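Local coordinates for xylulokinase (Brucella ovis, PDB 5VM1), which probably phosphorylates D-xylulose to D-xylulose 5-phosphate with ATP, as a sugar kinase of the FGGY family, at residues A116-D121 / A199-G204; C249-V254 / T400-G405; L167-E172 / A223-E228; P292-Q297 / D449-C454. One frame throughout, in Å; residues are numbered along the deposited sequence.

Interaction 1: residues A116-D121 / A199-G204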
# COMPACT_ATOMS: atom_id res chain seq x y z
N ALA A 116 -7.98 -4.48 -19.35
CA ALA A 116 -9.36 -4.24 -19.72
C ALA A 116 -10.01 -5.55 -20.14
O ALA A 116 -11.15 -5.84 -19.75
CB ALA A 116 -9.45 -3.20 -20.83
N GLU A 117 -9.26 -6.37 -20.88
CA GLU A 117 -9.81 -7.66 -21.29
C GLU A 117 -10.04 -8.56 -20.09
O GLU A 117 -11.11 -9.18 -19.97
CB GLU A 117 -8.88 -8.33 -22.31
CG GLU A 117 -8.85 -7.68 -23.68
CD GLU A 117 -7.85 -8.36 -24.59
OE1 GLU A 117 -7.28 -9.36 -24.14
OE2 GLU A 117 -7.63 -7.90 -25.73
N LEU A 118 -9.09 -8.62 -19.15
CA LEU A 118 -9.29 -9.49 -17.99
C LEU A 118 -10.39 -8.97 -17.08
O LEU A 118 -11.21 -9.75 -16.57
CB LEU A 118 -7.97 -9.66 -17.24
CG LEU A 118 -6.83 -10.37 -17.98
CD1 LEU A 118 -5.60 -10.48 -17.07
CD2 LEU A 118 -7.26 -11.75 -18.47
N ASP A 119 -10.47 -7.65 -16.87
CA ASP A 119 -11.50 -7.12 -15.99
C ASP A 119 -12.90 -7.43 -16.50
O ASP A 119 -13.83 -7.57 -15.70
CB ASP A 119 -11.33 -5.60 -15.79
CG ASP A 119 -12.12 -5.07 -14.61
OD1 ASP A 119 -11.77 -5.39 -13.45
OD2 ASP A 119 -13.13 -4.37 -14.82
N ALA A 120 -13.07 -7.52 -17.83
CA ALA A 120 -14.38 -7.77 -18.42
C ALA A 120 -14.81 -9.24 -18.32
O ALA A 120 -15.99 -9.54 -18.52
CB ALA A 120 -14.39 -7.32 -19.87
N ASP A 121 -13.90 -10.12 -17.99
CA ASP A 121 -14.16 -11.51 -17.74
C ASP A 121 -14.67 -11.61 -16.32
O ASP A 121 -13.91 -11.39 -15.36
CB ASP A 121 -12.87 -12.30 -17.96
CG ASP A 121 -13.07 -13.80 -17.90
OD1 ASP A 121 -14.03 -14.27 -17.26
OD2 ASP A 121 -12.21 -14.50 -18.50
N ALA A 199 -4.79 -20.28 -15.89
CA ALA A 199 -4.90 -20.77 -17.26
C ALA A 199 -5.28 -19.67 -18.25
O ALA A 199 -4.83 -19.69 -19.41
CB ALA A 199 -5.94 -21.88 -17.32
N LYS A 200 -6.08 -18.68 -17.81
CA LYS A 200 -6.55 -17.61 -18.68
C LYS A 200 -5.44 -16.63 -19.05
O LYS A 200 -5.59 -15.86 -20.01
CB LYS A 200 -7.68 -16.86 -17.97
CG LYS A 200 -8.92 -17.70 -17.77
CD LYS A 200 -10.09 -16.97 -17.13
CE LYS A 200 -11.38 -17.66 -17.53
NZ LYS A 200 -12.57 -17.03 -16.97
N THR A 201 -4.32 -16.65 -18.34
CA THR A 201 -3.19 -15.80 -18.66
C THR A 201 -2.02 -16.61 -19.17
O THR A 201 -0.95 -16.04 -19.42
CB THR A 201 -2.78 -14.98 -17.44
OG1 THR A 201 -2.17 -15.82 -16.46
CG2 THR A 201 -4.05 -14.37 -16.81
N GLY A 202 -2.19 -17.92 -19.30
CA GLY A 202 -1.21 -18.77 -19.94
C GLY A 202 -0.22 -19.42 -19.02
O GLY A 202 0.86 -19.80 -19.47
N LEU A 203 -0.55 -19.56 -17.74
CA LEU A 203 0.38 -20.11 -16.77
C LEU A 203 -0.31 -21.20 -15.96
O LEU A 203 -1.53 -21.39 -16.02
CB LEU A 203 0.90 -19.02 -15.82
CG LEU A 203 1.60 -17.78 -16.36
CD1 LEU A 203 1.72 -16.78 -15.21
CD2 LEU A 203 2.94 -18.11 -16.94
N GLY A 204 0.49 -21.93 -15.19
CA GLY A 204 -0.00 -22.97 -14.33
C GLY A 204 0.44 -22.67 -12.92
O GLY A 204 1.25 -21.77 -12.69

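Interaction 2: residues C249-V254 / T400-G405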
# COMPACT_ATOMS: atom_id res chain seq x y z
N CYS A 249 0.42 -3.88 9.75
CA CYS A 249 1.00 -4.62 10.87
C CYS A 249 1.89 -3.73 11.71
O CYS A 249 1.91 -3.86 12.94
CB CYS A 249 1.80 -5.82 10.39
SG CYS A 249 0.85 -7.20 9.75
N GLY A 250 2.63 -2.82 11.09
CA GLY A 250 3.42 -1.88 11.86
C GLY A 250 2.56 -0.93 12.67
O GLY A 250 2.97 -0.48 13.74
N MET A 251 1.37 -0.61 12.18
CA MET A 251 0.49 0.36 12.81
C MET A 251 -0.48 -0.26 13.81
O MET A 251 -1.14 0.50 14.53
CB MET A 251 -0.34 1.07 11.75
CG MET A 251 -0.81 2.42 12.22
SD MET A 251 0.41 3.56 11.64
CE MET A 251 0.22 3.14 9.88
N GLY A 252 -0.58 -1.58 13.88
CA GLY A 252 -1.59 -2.22 14.70
C GLY A 252 -2.96 -2.31 14.06
O GLY A 252 -3.94 -2.59 14.77
N THR A 253 -3.06 -2.08 12.76
CA THR A 253 -4.35 -2.12 12.08
C THR A 253 -4.63 -3.54 11.57
O THR A 253 -4.49 -3.85 10.39
CB THR A 253 -4.38 -1.11 10.96
OG1 THR A 253 -3.84 0.12 11.44
CG2 THR A 253 -5.80 -0.89 10.51
N VAL A 254 -4.99 -4.42 12.50
CA VAL A 254 -5.21 -5.82 12.17
C VAL A 254 -6.55 -6.34 12.71
O VAL A 254 -7.01 -7.42 12.30
CB VAL A 254 -4.03 -6.67 12.68
CG1 VAL A 254 -2.76 -6.25 12.01
CG2 VAL A 254 -3.90 -6.52 14.16
N THR A 400 -6.74 6.09 12.32
CA THR A 400 -5.38 6.53 12.60
C THR A 400 -4.76 7.13 11.34
O THR A 400 -4.87 6.53 10.27
CB THR A 400 -4.57 5.37 13.09
OG1 THR A 400 -5.29 4.74 14.15
CG2 THR A 400 -3.22 5.84 13.58
N ALA A 401 -4.09 8.29 11.46
CA ALA A 401 -3.61 9.04 10.30
C ALA A 401 -2.09 9.02 10.18
O ALA A 401 -1.37 9.31 11.15
CB ALA A 401 -4.09 10.49 10.34
N VAL A 402 -1.59 8.70 8.98
CA VAL A 402 -0.17 8.73 8.65
C VAL A 402 0.01 9.37 7.27
O VAL A 402 -0.95 9.73 6.60
CB VAL A 402 0.47 7.33 8.68
CG1 VAL A 402 0.28 6.72 10.05
CG2 VAL A 402 -0.06 6.43 7.52
N GLY A 403 1.27 9.47 6.85
CA GLY A 403 1.61 10.04 5.56
C GLY A 403 1.91 11.51 5.68
O GLY A 403 1.64 12.16 6.69
N GLY A 404 2.48 12.06 4.60
CA GLY A 404 2.96 13.43 4.66
C GLY A 404 1.88 14.43 5.02
O GLY A 404 2.07 15.29 5.89
N GLY A 405 0.71 14.31 4.39
CA GLY A 405 -0.37 15.24 4.66
C GLY A 405 -0.82 15.22 6.10
O GLY A 405 -1.38 16.21 6.58

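Interaction 3: residues L167-E172 / A223-E228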
# COMPACT_ATOMS: atom_id res chain seq x y z
N LEU A 167 13.90 -15.36 -2.27
CA LEU A 167 14.60 -16.39 -3.02
C LEU A 167 16.10 -16.26 -2.84
O LEU A 167 16.80 -17.26 -2.67
CB LEU A 167 14.25 -16.30 -4.50
CG LEU A 167 14.94 -17.28 -5.45
CD1 LEU A 167 14.57 -18.72 -5.14
CD2 LEU A 167 14.63 -16.93 -6.88
N TRP A 168 16.59 -15.02 -2.87
CA TRP A 168 18.00 -14.75 -2.57
C TRP A 168 18.34 -15.10 -1.11
O TRP A 168 19.43 -15.61 -0.84
CB TRP A 168 18.31 -13.29 -2.92
CG TRP A 168 19.62 -12.81 -2.41
CD1 TRP A 168 20.84 -13.28 -2.75
CD2 TRP A 168 19.84 -11.80 -1.40
NE1 TRP A 168 21.82 -12.61 -2.04
CE2 TRP A 168 21.22 -11.70 -1.20
CE3 TRP A 168 18.98 -10.98 -0.65
CZ2 TRP A 168 21.79 -10.80 -0.29
CZ3 TRP A 168 19.56 -10.08 0.25
CH2 TRP A 168 20.94 -10.00 0.42
N LEU A 169 17.45 -14.79 -0.17
CA LEU A 169 17.72 -15.01 1.25
C LEU A 169 17.64 -16.48 1.65
O LEU A 169 18.49 -16.98 2.39
CB LEU A 169 16.73 -14.18 2.08
CG LEU A 169 16.91 -12.66 2.09
CD1 LEU A 169 15.75 -11.99 2.82
CD2 LEU A 169 18.23 -12.31 2.77
N THR A 170 16.62 -17.20 1.16
CA THR A 170 16.32 -18.55 1.63
C THR A 170 16.50 -19.63 0.59
O THR A 170 16.62 -20.80 0.96
CB THR A 170 14.86 -18.67 2.12
OG1 THR A 170 13.98 -18.61 0.99
CG2 THR A 170 14.51 -17.59 3.12
N GLY A 171 16.47 -19.30 -0.69
CA GLY A 171 16.52 -20.32 -1.71
C GLY A 171 15.23 -21.04 -1.98
O GLY A 171 15.24 -22.04 -2.71
N GLU A 172 14.10 -20.56 -1.44
CA GLU A 172 12.80 -21.17 -1.67
C GLU A 172 11.90 -20.21 -2.42
O GLU A 172 12.16 -19.01 -2.51
CB GLU A 172 12.14 -21.63 -0.36
CG GLU A 172 12.70 -22.97 0.14
CD GLU A 172 12.09 -23.44 1.45
OE1 GLU A 172 10.98 -24.02 1.43
OE2 GLU A 172 12.73 -23.22 2.50
N ALA A 223 22.84 -20.78 4.51
CA ALA A 223 24.02 -20.84 5.37
C ALA A 223 25.12 -19.89 4.91
O ALA A 223 25.78 -19.26 5.75
CB ALA A 223 24.52 -22.28 5.45
N GLU A 224 25.35 -19.77 3.60
CA GLU A 224 26.39 -18.86 3.11
C GLU A 224 26.11 -17.43 3.57
O GLU A 224 27.03 -16.67 3.88
CB GLU A 224 26.54 -18.94 1.59
CG GLU A 224 25.25 -18.78 0.79
CD GLU A 224 24.56 -20.11 0.47
OE1 GLU A 224 24.20 -20.84 1.42
OE2 GLU A 224 24.37 -20.41 -0.73
N LEU A 225 24.82 -17.04 3.61
CA LEU A 225 24.44 -15.72 4.11
C LEU A 225 24.48 -15.66 5.63
O LEU A 225 24.85 -14.62 6.20
CB LEU A 225 23.04 -15.36 3.61
CG LEU A 225 22.97 -15.08 2.12
CD1 LEU A 225 21.56 -14.88 1.69
CD2 LEU A 225 23.79 -13.84 1.85
N ALA A 226 24.12 -16.75 6.31
CA ALA A 226 24.21 -16.78 7.77
C ALA A 226 25.64 -16.57 8.26
O ALA A 226 25.85 -15.99 9.33
CB ALA A 226 23.64 -18.10 8.31
N ALA A 227 26.62 -17.03 7.49
CA ALA A 227 28.02 -16.83 7.85
C ALA A 227 28.58 -15.52 7.33
O ALA A 227 29.52 -14.98 7.92
CB ALA A 227 28.88 -17.99 7.33
N GLU A 228 28.03 -14.99 6.24
CA GLU A 228 28.56 -13.75 5.67
C GLU A 228 28.35 -12.58 6.63
O GLU A 228 29.16 -11.64 6.63
CB GLU A 228 27.89 -13.49 4.32
CG GLU A 228 28.42 -12.28 3.56
CD GLU A 228 27.79 -12.16 2.18
OE1 GLU A 228 27.76 -13.18 1.46
OE2 GLU A 228 27.30 -11.07 1.82

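Interaction 4: residues P292-Q297 / D449-C454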
# COMPACT_ATOMS: atom_id res chain seq x y z
N PRO A 292 -3.26 -14.84 9.61
CA PRO A 292 -4.16 -15.91 9.16
C PRO A 292 -5.60 -15.55 9.46
O PRO A 292 -5.89 -14.75 10.35
CB PRO A 292 -3.68 -17.14 9.95
CG PRO A 292 -2.86 -16.59 11.03
CD PRO A 292 -2.27 -15.30 10.60
N ARG A 293 -6.51 -16.08 8.64
CA ARG A 293 -7.96 -15.90 8.80
C ARG A 293 -8.35 -14.41 8.91
O ARG A 293 -9.35 -14.04 9.53
CB ARG A 293 -8.48 -16.74 9.99
N THR A 294 -7.58 -13.54 8.25
CA THR A 294 -7.74 -12.09 8.32
C THR A 294 -7.63 -11.48 6.92
O THR A 294 -6.81 -11.92 6.12
CB THR A 294 -6.68 -11.49 9.26
OG1 THR A 294 -6.75 -12.14 10.54
CG2 THR A 294 -6.89 -10.03 9.43
N TRP A 295 -8.47 -10.50 6.63
CA TRP A 295 -8.51 -9.82 5.34
C TRP A 295 -8.39 -8.32 5.57
O TRP A 295 -8.25 -7.85 6.71
CB TRP A 295 -9.81 -10.12 4.58
CG TRP A 295 -9.80 -11.43 3.89
CD1 TRP A 295 -9.55 -11.67 2.56
CD2 TRP A 295 -10.01 -12.72 4.49
NE1 TRP A 295 -9.61 -13.02 2.30
CE2 TRP A 295 -9.90 -13.68 3.46
CE3 TRP A 295 -10.30 -13.15 5.80
CZ2 TRP A 295 -10.05 -15.04 3.70
CZ3 TRP A 295 -10.45 -14.49 6.04
CH2 TRP A 295 -10.33 -15.42 5.00
N HIS A 296 -8.43 -7.56 4.48
CA HIS A 296 -8.54 -6.11 4.60
C HIS A 296 -9.13 -5.49 3.34
O HIS A 296 -9.04 -6.05 2.24
CB HIS A 296 -7.19 -5.45 4.91
CG HIS A 296 -6.29 -5.30 3.72
ND1 HIS A 296 -6.31 -4.20 2.89
CD2 HIS A 296 -5.31 -6.11 3.24
CE1 HIS A 296 -5.41 -4.34 1.95
NE2 HIS A 296 -4.78 -5.49 2.14
N GLN A 297 -9.67 -4.30 3.53
CA GLN A 297 -10.16 -3.46 2.45
C GLN A 297 -9.23 -2.27 2.24
O GLN A 297 -8.52 -1.82 3.14
CB GLN A 297 -11.58 -2.97 2.76
CG GLN A 297 -12.62 -3.97 2.41
CD GLN A 297 -13.86 -3.85 3.24
OE1 GLN A 297 -13.87 -3.21 4.30
NE2 GLN A 297 -14.94 -4.46 2.76
N ASP A 449 1.32 -15.27 19.18
CA ASP A 449 0.06 -14.92 18.54
C ASP A 449 0.25 -13.59 17.80
O ASP A 449 0.60 -12.59 18.44
CB ASP A 449 -1.06 -14.82 19.57
CG ASP A 449 -2.42 -14.62 18.93
OD1 ASP A 449 -2.72 -13.50 18.44
OD2 ASP A 449 -3.20 -15.59 18.89
N PRO A 450 0.03 -13.54 16.48
CA PRO A 450 0.34 -12.29 15.77
C PRO A 450 -0.48 -11.11 16.24
O PRO A 450 -0.02 -9.97 16.14
CB PRO A 450 0.08 -12.65 14.29
CG PRO A 450 -0.89 -13.76 14.33
CD PRO A 450 -0.56 -14.54 15.58
N PHE A 451 -1.68 -11.33 16.80
CA PHE A 451 -2.48 -10.20 17.26
C PHE A 451 -1.95 -9.62 18.56
O PHE A 451 -2.22 -8.45 18.86
CB PHE A 451 -3.96 -10.58 17.43
CG PHE A 451 -4.68 -10.74 16.13
CD1 PHE A 451 -4.96 -9.64 15.33
CD2 PHE A 451 -5.10 -11.99 15.70
CE1 PHE A 451 -5.64 -9.78 14.12
CE2 PHE A 451 -5.78 -12.13 14.49
CZ PHE A 451 -6.05 -11.02 13.70
N THR A 452 -1.19 -10.39 19.34
CA THR A 452 -0.58 -9.79 20.52
C THR A 452 0.69 -9.03 20.19
O THR A 452 1.13 -8.21 20.99
CB THR A 452 -0.28 -10.86 21.60
OG1 THR A 452 0.81 -11.70 21.21
CG2 THR A 452 -1.51 -11.72 21.81
N ILE A 453 1.27 -9.22 19.01
CA ILE A 453 2.49 -8.52 18.65
C ILE A 453 2.20 -7.20 17.94
O ILE A 453 2.78 -6.16 18.26
CB ILE A 453 3.38 -9.45 17.79
CG1 ILE A 453 3.71 -10.72 18.57
CG2 ILE A 453 4.65 -8.74 17.39
CD1 ILE A 453 4.22 -10.46 19.97
N CYS A 454 1.28 -7.22 16.98
CA CYS A 454 0.98 -6.06 16.14
C CYS A 454 0.03 -5.10 16.86
O CYS A 454 -1.15 -4.97 16.53
CB CYS A 454 0.39 -6.51 14.82
SG CYS A 454 1.51 -7.53 13.83

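Interaction 1: residues A116-D121 / A199-G204
Lys200 and Asp121 form a salt bridge between the end of one helix and the cap of another in the N-terminal FGGY region. The ammonium group straddles the carboxylate. Lys200 NZ lies 3.0 Å from Asp121 OD2, on the syn side and 22° out of the carboxylate plane. A second, weak bond runs from Lys200 NZ to Asp121 OD1 at 3.1 Å. The lysine chain is extended beyond CG and approaches Asp121 from the opposite direction. Glu196 forms a long, weak ion pair with Lys200 as well. A separate, apolar touch joins Leu118 CD1 and Thr201 CG2 at 4.2 Å, the two side chains crossing at about a right angle. Val142 of helix 137-147 packs against both.

The next shell sets these groups in place. Asp121 is an N-cap: its OD1 also accepts from the backbone N of Ala123 in helix 122-128. With CG anti to the backbone N (chi1 -172°), the carboxylate can serve both the helix start and Lys200. On the other side, helix 195-200 ends in a Schellman motif with Gly202 at positive phi. Thr201 turns its methyl to Leu118, while its hydroxyl OG1 bonds to Trp185 NE1 and Leu198 O.

Interaction 2: residues C249-V254 / T400-G405
Met251 alone carries one side of this contact, through a side chain bent twice on its way to a strand. It joins the end of helix 243-251, where Gly252 follows with positive phi, to strand 399-402, an interior strand of the seven-stranded sheet in this actin-like ATPase fold. CG stands anti to the backbone N (chi1 -156°), and bends at chi2 and chi3 then bring the thioether onto Val402. The two side chains meet tip to tip. Met251 SD lies 3.5 Å from Val402 CG1, and Met251 CE lies 3.6 Å from the same methyl. Val402 CG2 is a little farther from Met251 CE, at 4.1 Å. All of this is apolar packing.

The strand is held on both edges, by backbone bonds to strand 259-263 and to Ala424 of strand 423-426. After Val402 the chain runs into Gly403, Gly404 and Gly405, a glycine run that probably belongs to the adenosine motif of this superfamily. Helix 243-251 begins at Asp243, the predicted proton acceptor, whose side chain is about 11 Å from that of Met251. Thr400, two residues before Val402 on the same side of the strand, adds a looser touch: its CG2 reaches Met251 CG at 4.4 Å.

Interaction 3: residues L167-E172 / A223-E228
Leu225 is the one side chain of helix 223-228 that packs on the last turn of helix 161-170, a helix-end contact in the N-terminal FGGY region. Its CB is directed toward the other helix. CD1 serves both Trp168 and Leu169, while CD2 meets the indole alone. With CG anti to the carbonyl carbon (chi1 -70°) and chi2 at 174°, CD1 comes to the carbonyl end of the turn, where it lies 3.4 Å from Trp168 O and 3.8 Å from Leu169 O. The same methyl sits 4.3 Å above the plane of the Trp168 ring, over one face but offset toward the rim. Leu225 CD2 reaches the ring at Trp168 CZ2, 4.2 Å away.

Trp168 does not leave its backbone in the direction of Leu225, but with the indole's CG anti to the backbone N (chi1 168°) the ring comes round to the leucine. Leu169 starts off facing the other way, yet its branch returns to put CD2 4.3 Å from Leu225 CD1. Helix 53-70 adds to the packing, as does Trp229: Ile57, Cys60 and Arg61 touch Trp168, and Arg61 also touches Leu225 and pairs with Glu228. Arg222 NH2 bonds to Trp168 O, giving this carbonyl a polar partner beside the methyl. Thr170, Gly171 and Glu172 form an ST turn at the helix end, with Gly171 at positive phi: Glu172 N donates to Thr170 OG1 at 3.1 Å.

Interaction 4: residues P292-Q297 / D449-C454
This contact sets a short and loosely held helix, about residues 450-453, against the approach to strand 295-301 of the seven-stranded sheet. Two pairs do the touching. Pro292 CD meets Pro450 CG at 4.3 Å, an apolar contact between two proline rings. Thr294 OG1 comes to the edge of the Phe451 ring, near its plane, 3.4 Å from Phe451 CZ. The two side chains approach from opposite directions. Phe451 starts from a CA-CB bond that does not aim at Thr294, but with CG anti to the carbonyl carbon (chi1 -73°) its far edge arrives there.

Local bonds steady the threonine hydroxyl on one segment and the backbone of the other. Thr294 OG1 donates to Pro292 O at 2.8 Å, lying above that carbonyl's plane rather than within it. This ties the threonine back to the proline that makes the other half of the contact. Asp449 is the N-cap of the short helix. Its OD1 accepts from Phe451 N at 2.9 Å and is met on its anti side, with the donor 25° out of the carboxylate plane. Asp449 O takes both Thr452 N and Thr452 OG1, the hydroxyl lying in the carbonyl plane on a lone pair. Around the pairs, Val254 and Leu291 touch Phe451, and Ile443 of helix 433-446 lies against Pro450.

With its proton given to Pro292 O, the buried threonine oxygen faces the ring edge. This is consistent with a mild electrostatic match; the contact is otherwise van der Waals.

In the fold
From the N terminus, the chain passes 116-121 and then 167-172. Interaction 1 closes at 199-204, and interaction 3 closes at 223-228, so these two cross. They tie helices of the N-terminal FGGY region at separate places, with centres about 35 Å apart. Both are complete before interaction 2 opens at 249-254. Interaction 4 opens at 292-297, interaction 2 closes at 400-405, and interaction 4 closes at 449-454, so this pair also crosses. Interactions 2 and 4 reach the same seven-stranded sheet and touch each other: Val254 O lies 3.3 Å from Phe451 CE1. Interaction 2 carries the end of helix 243-251, which follows strand 236-242 of the other sheet, onto it; interaction 4 adds the short helix 450-453.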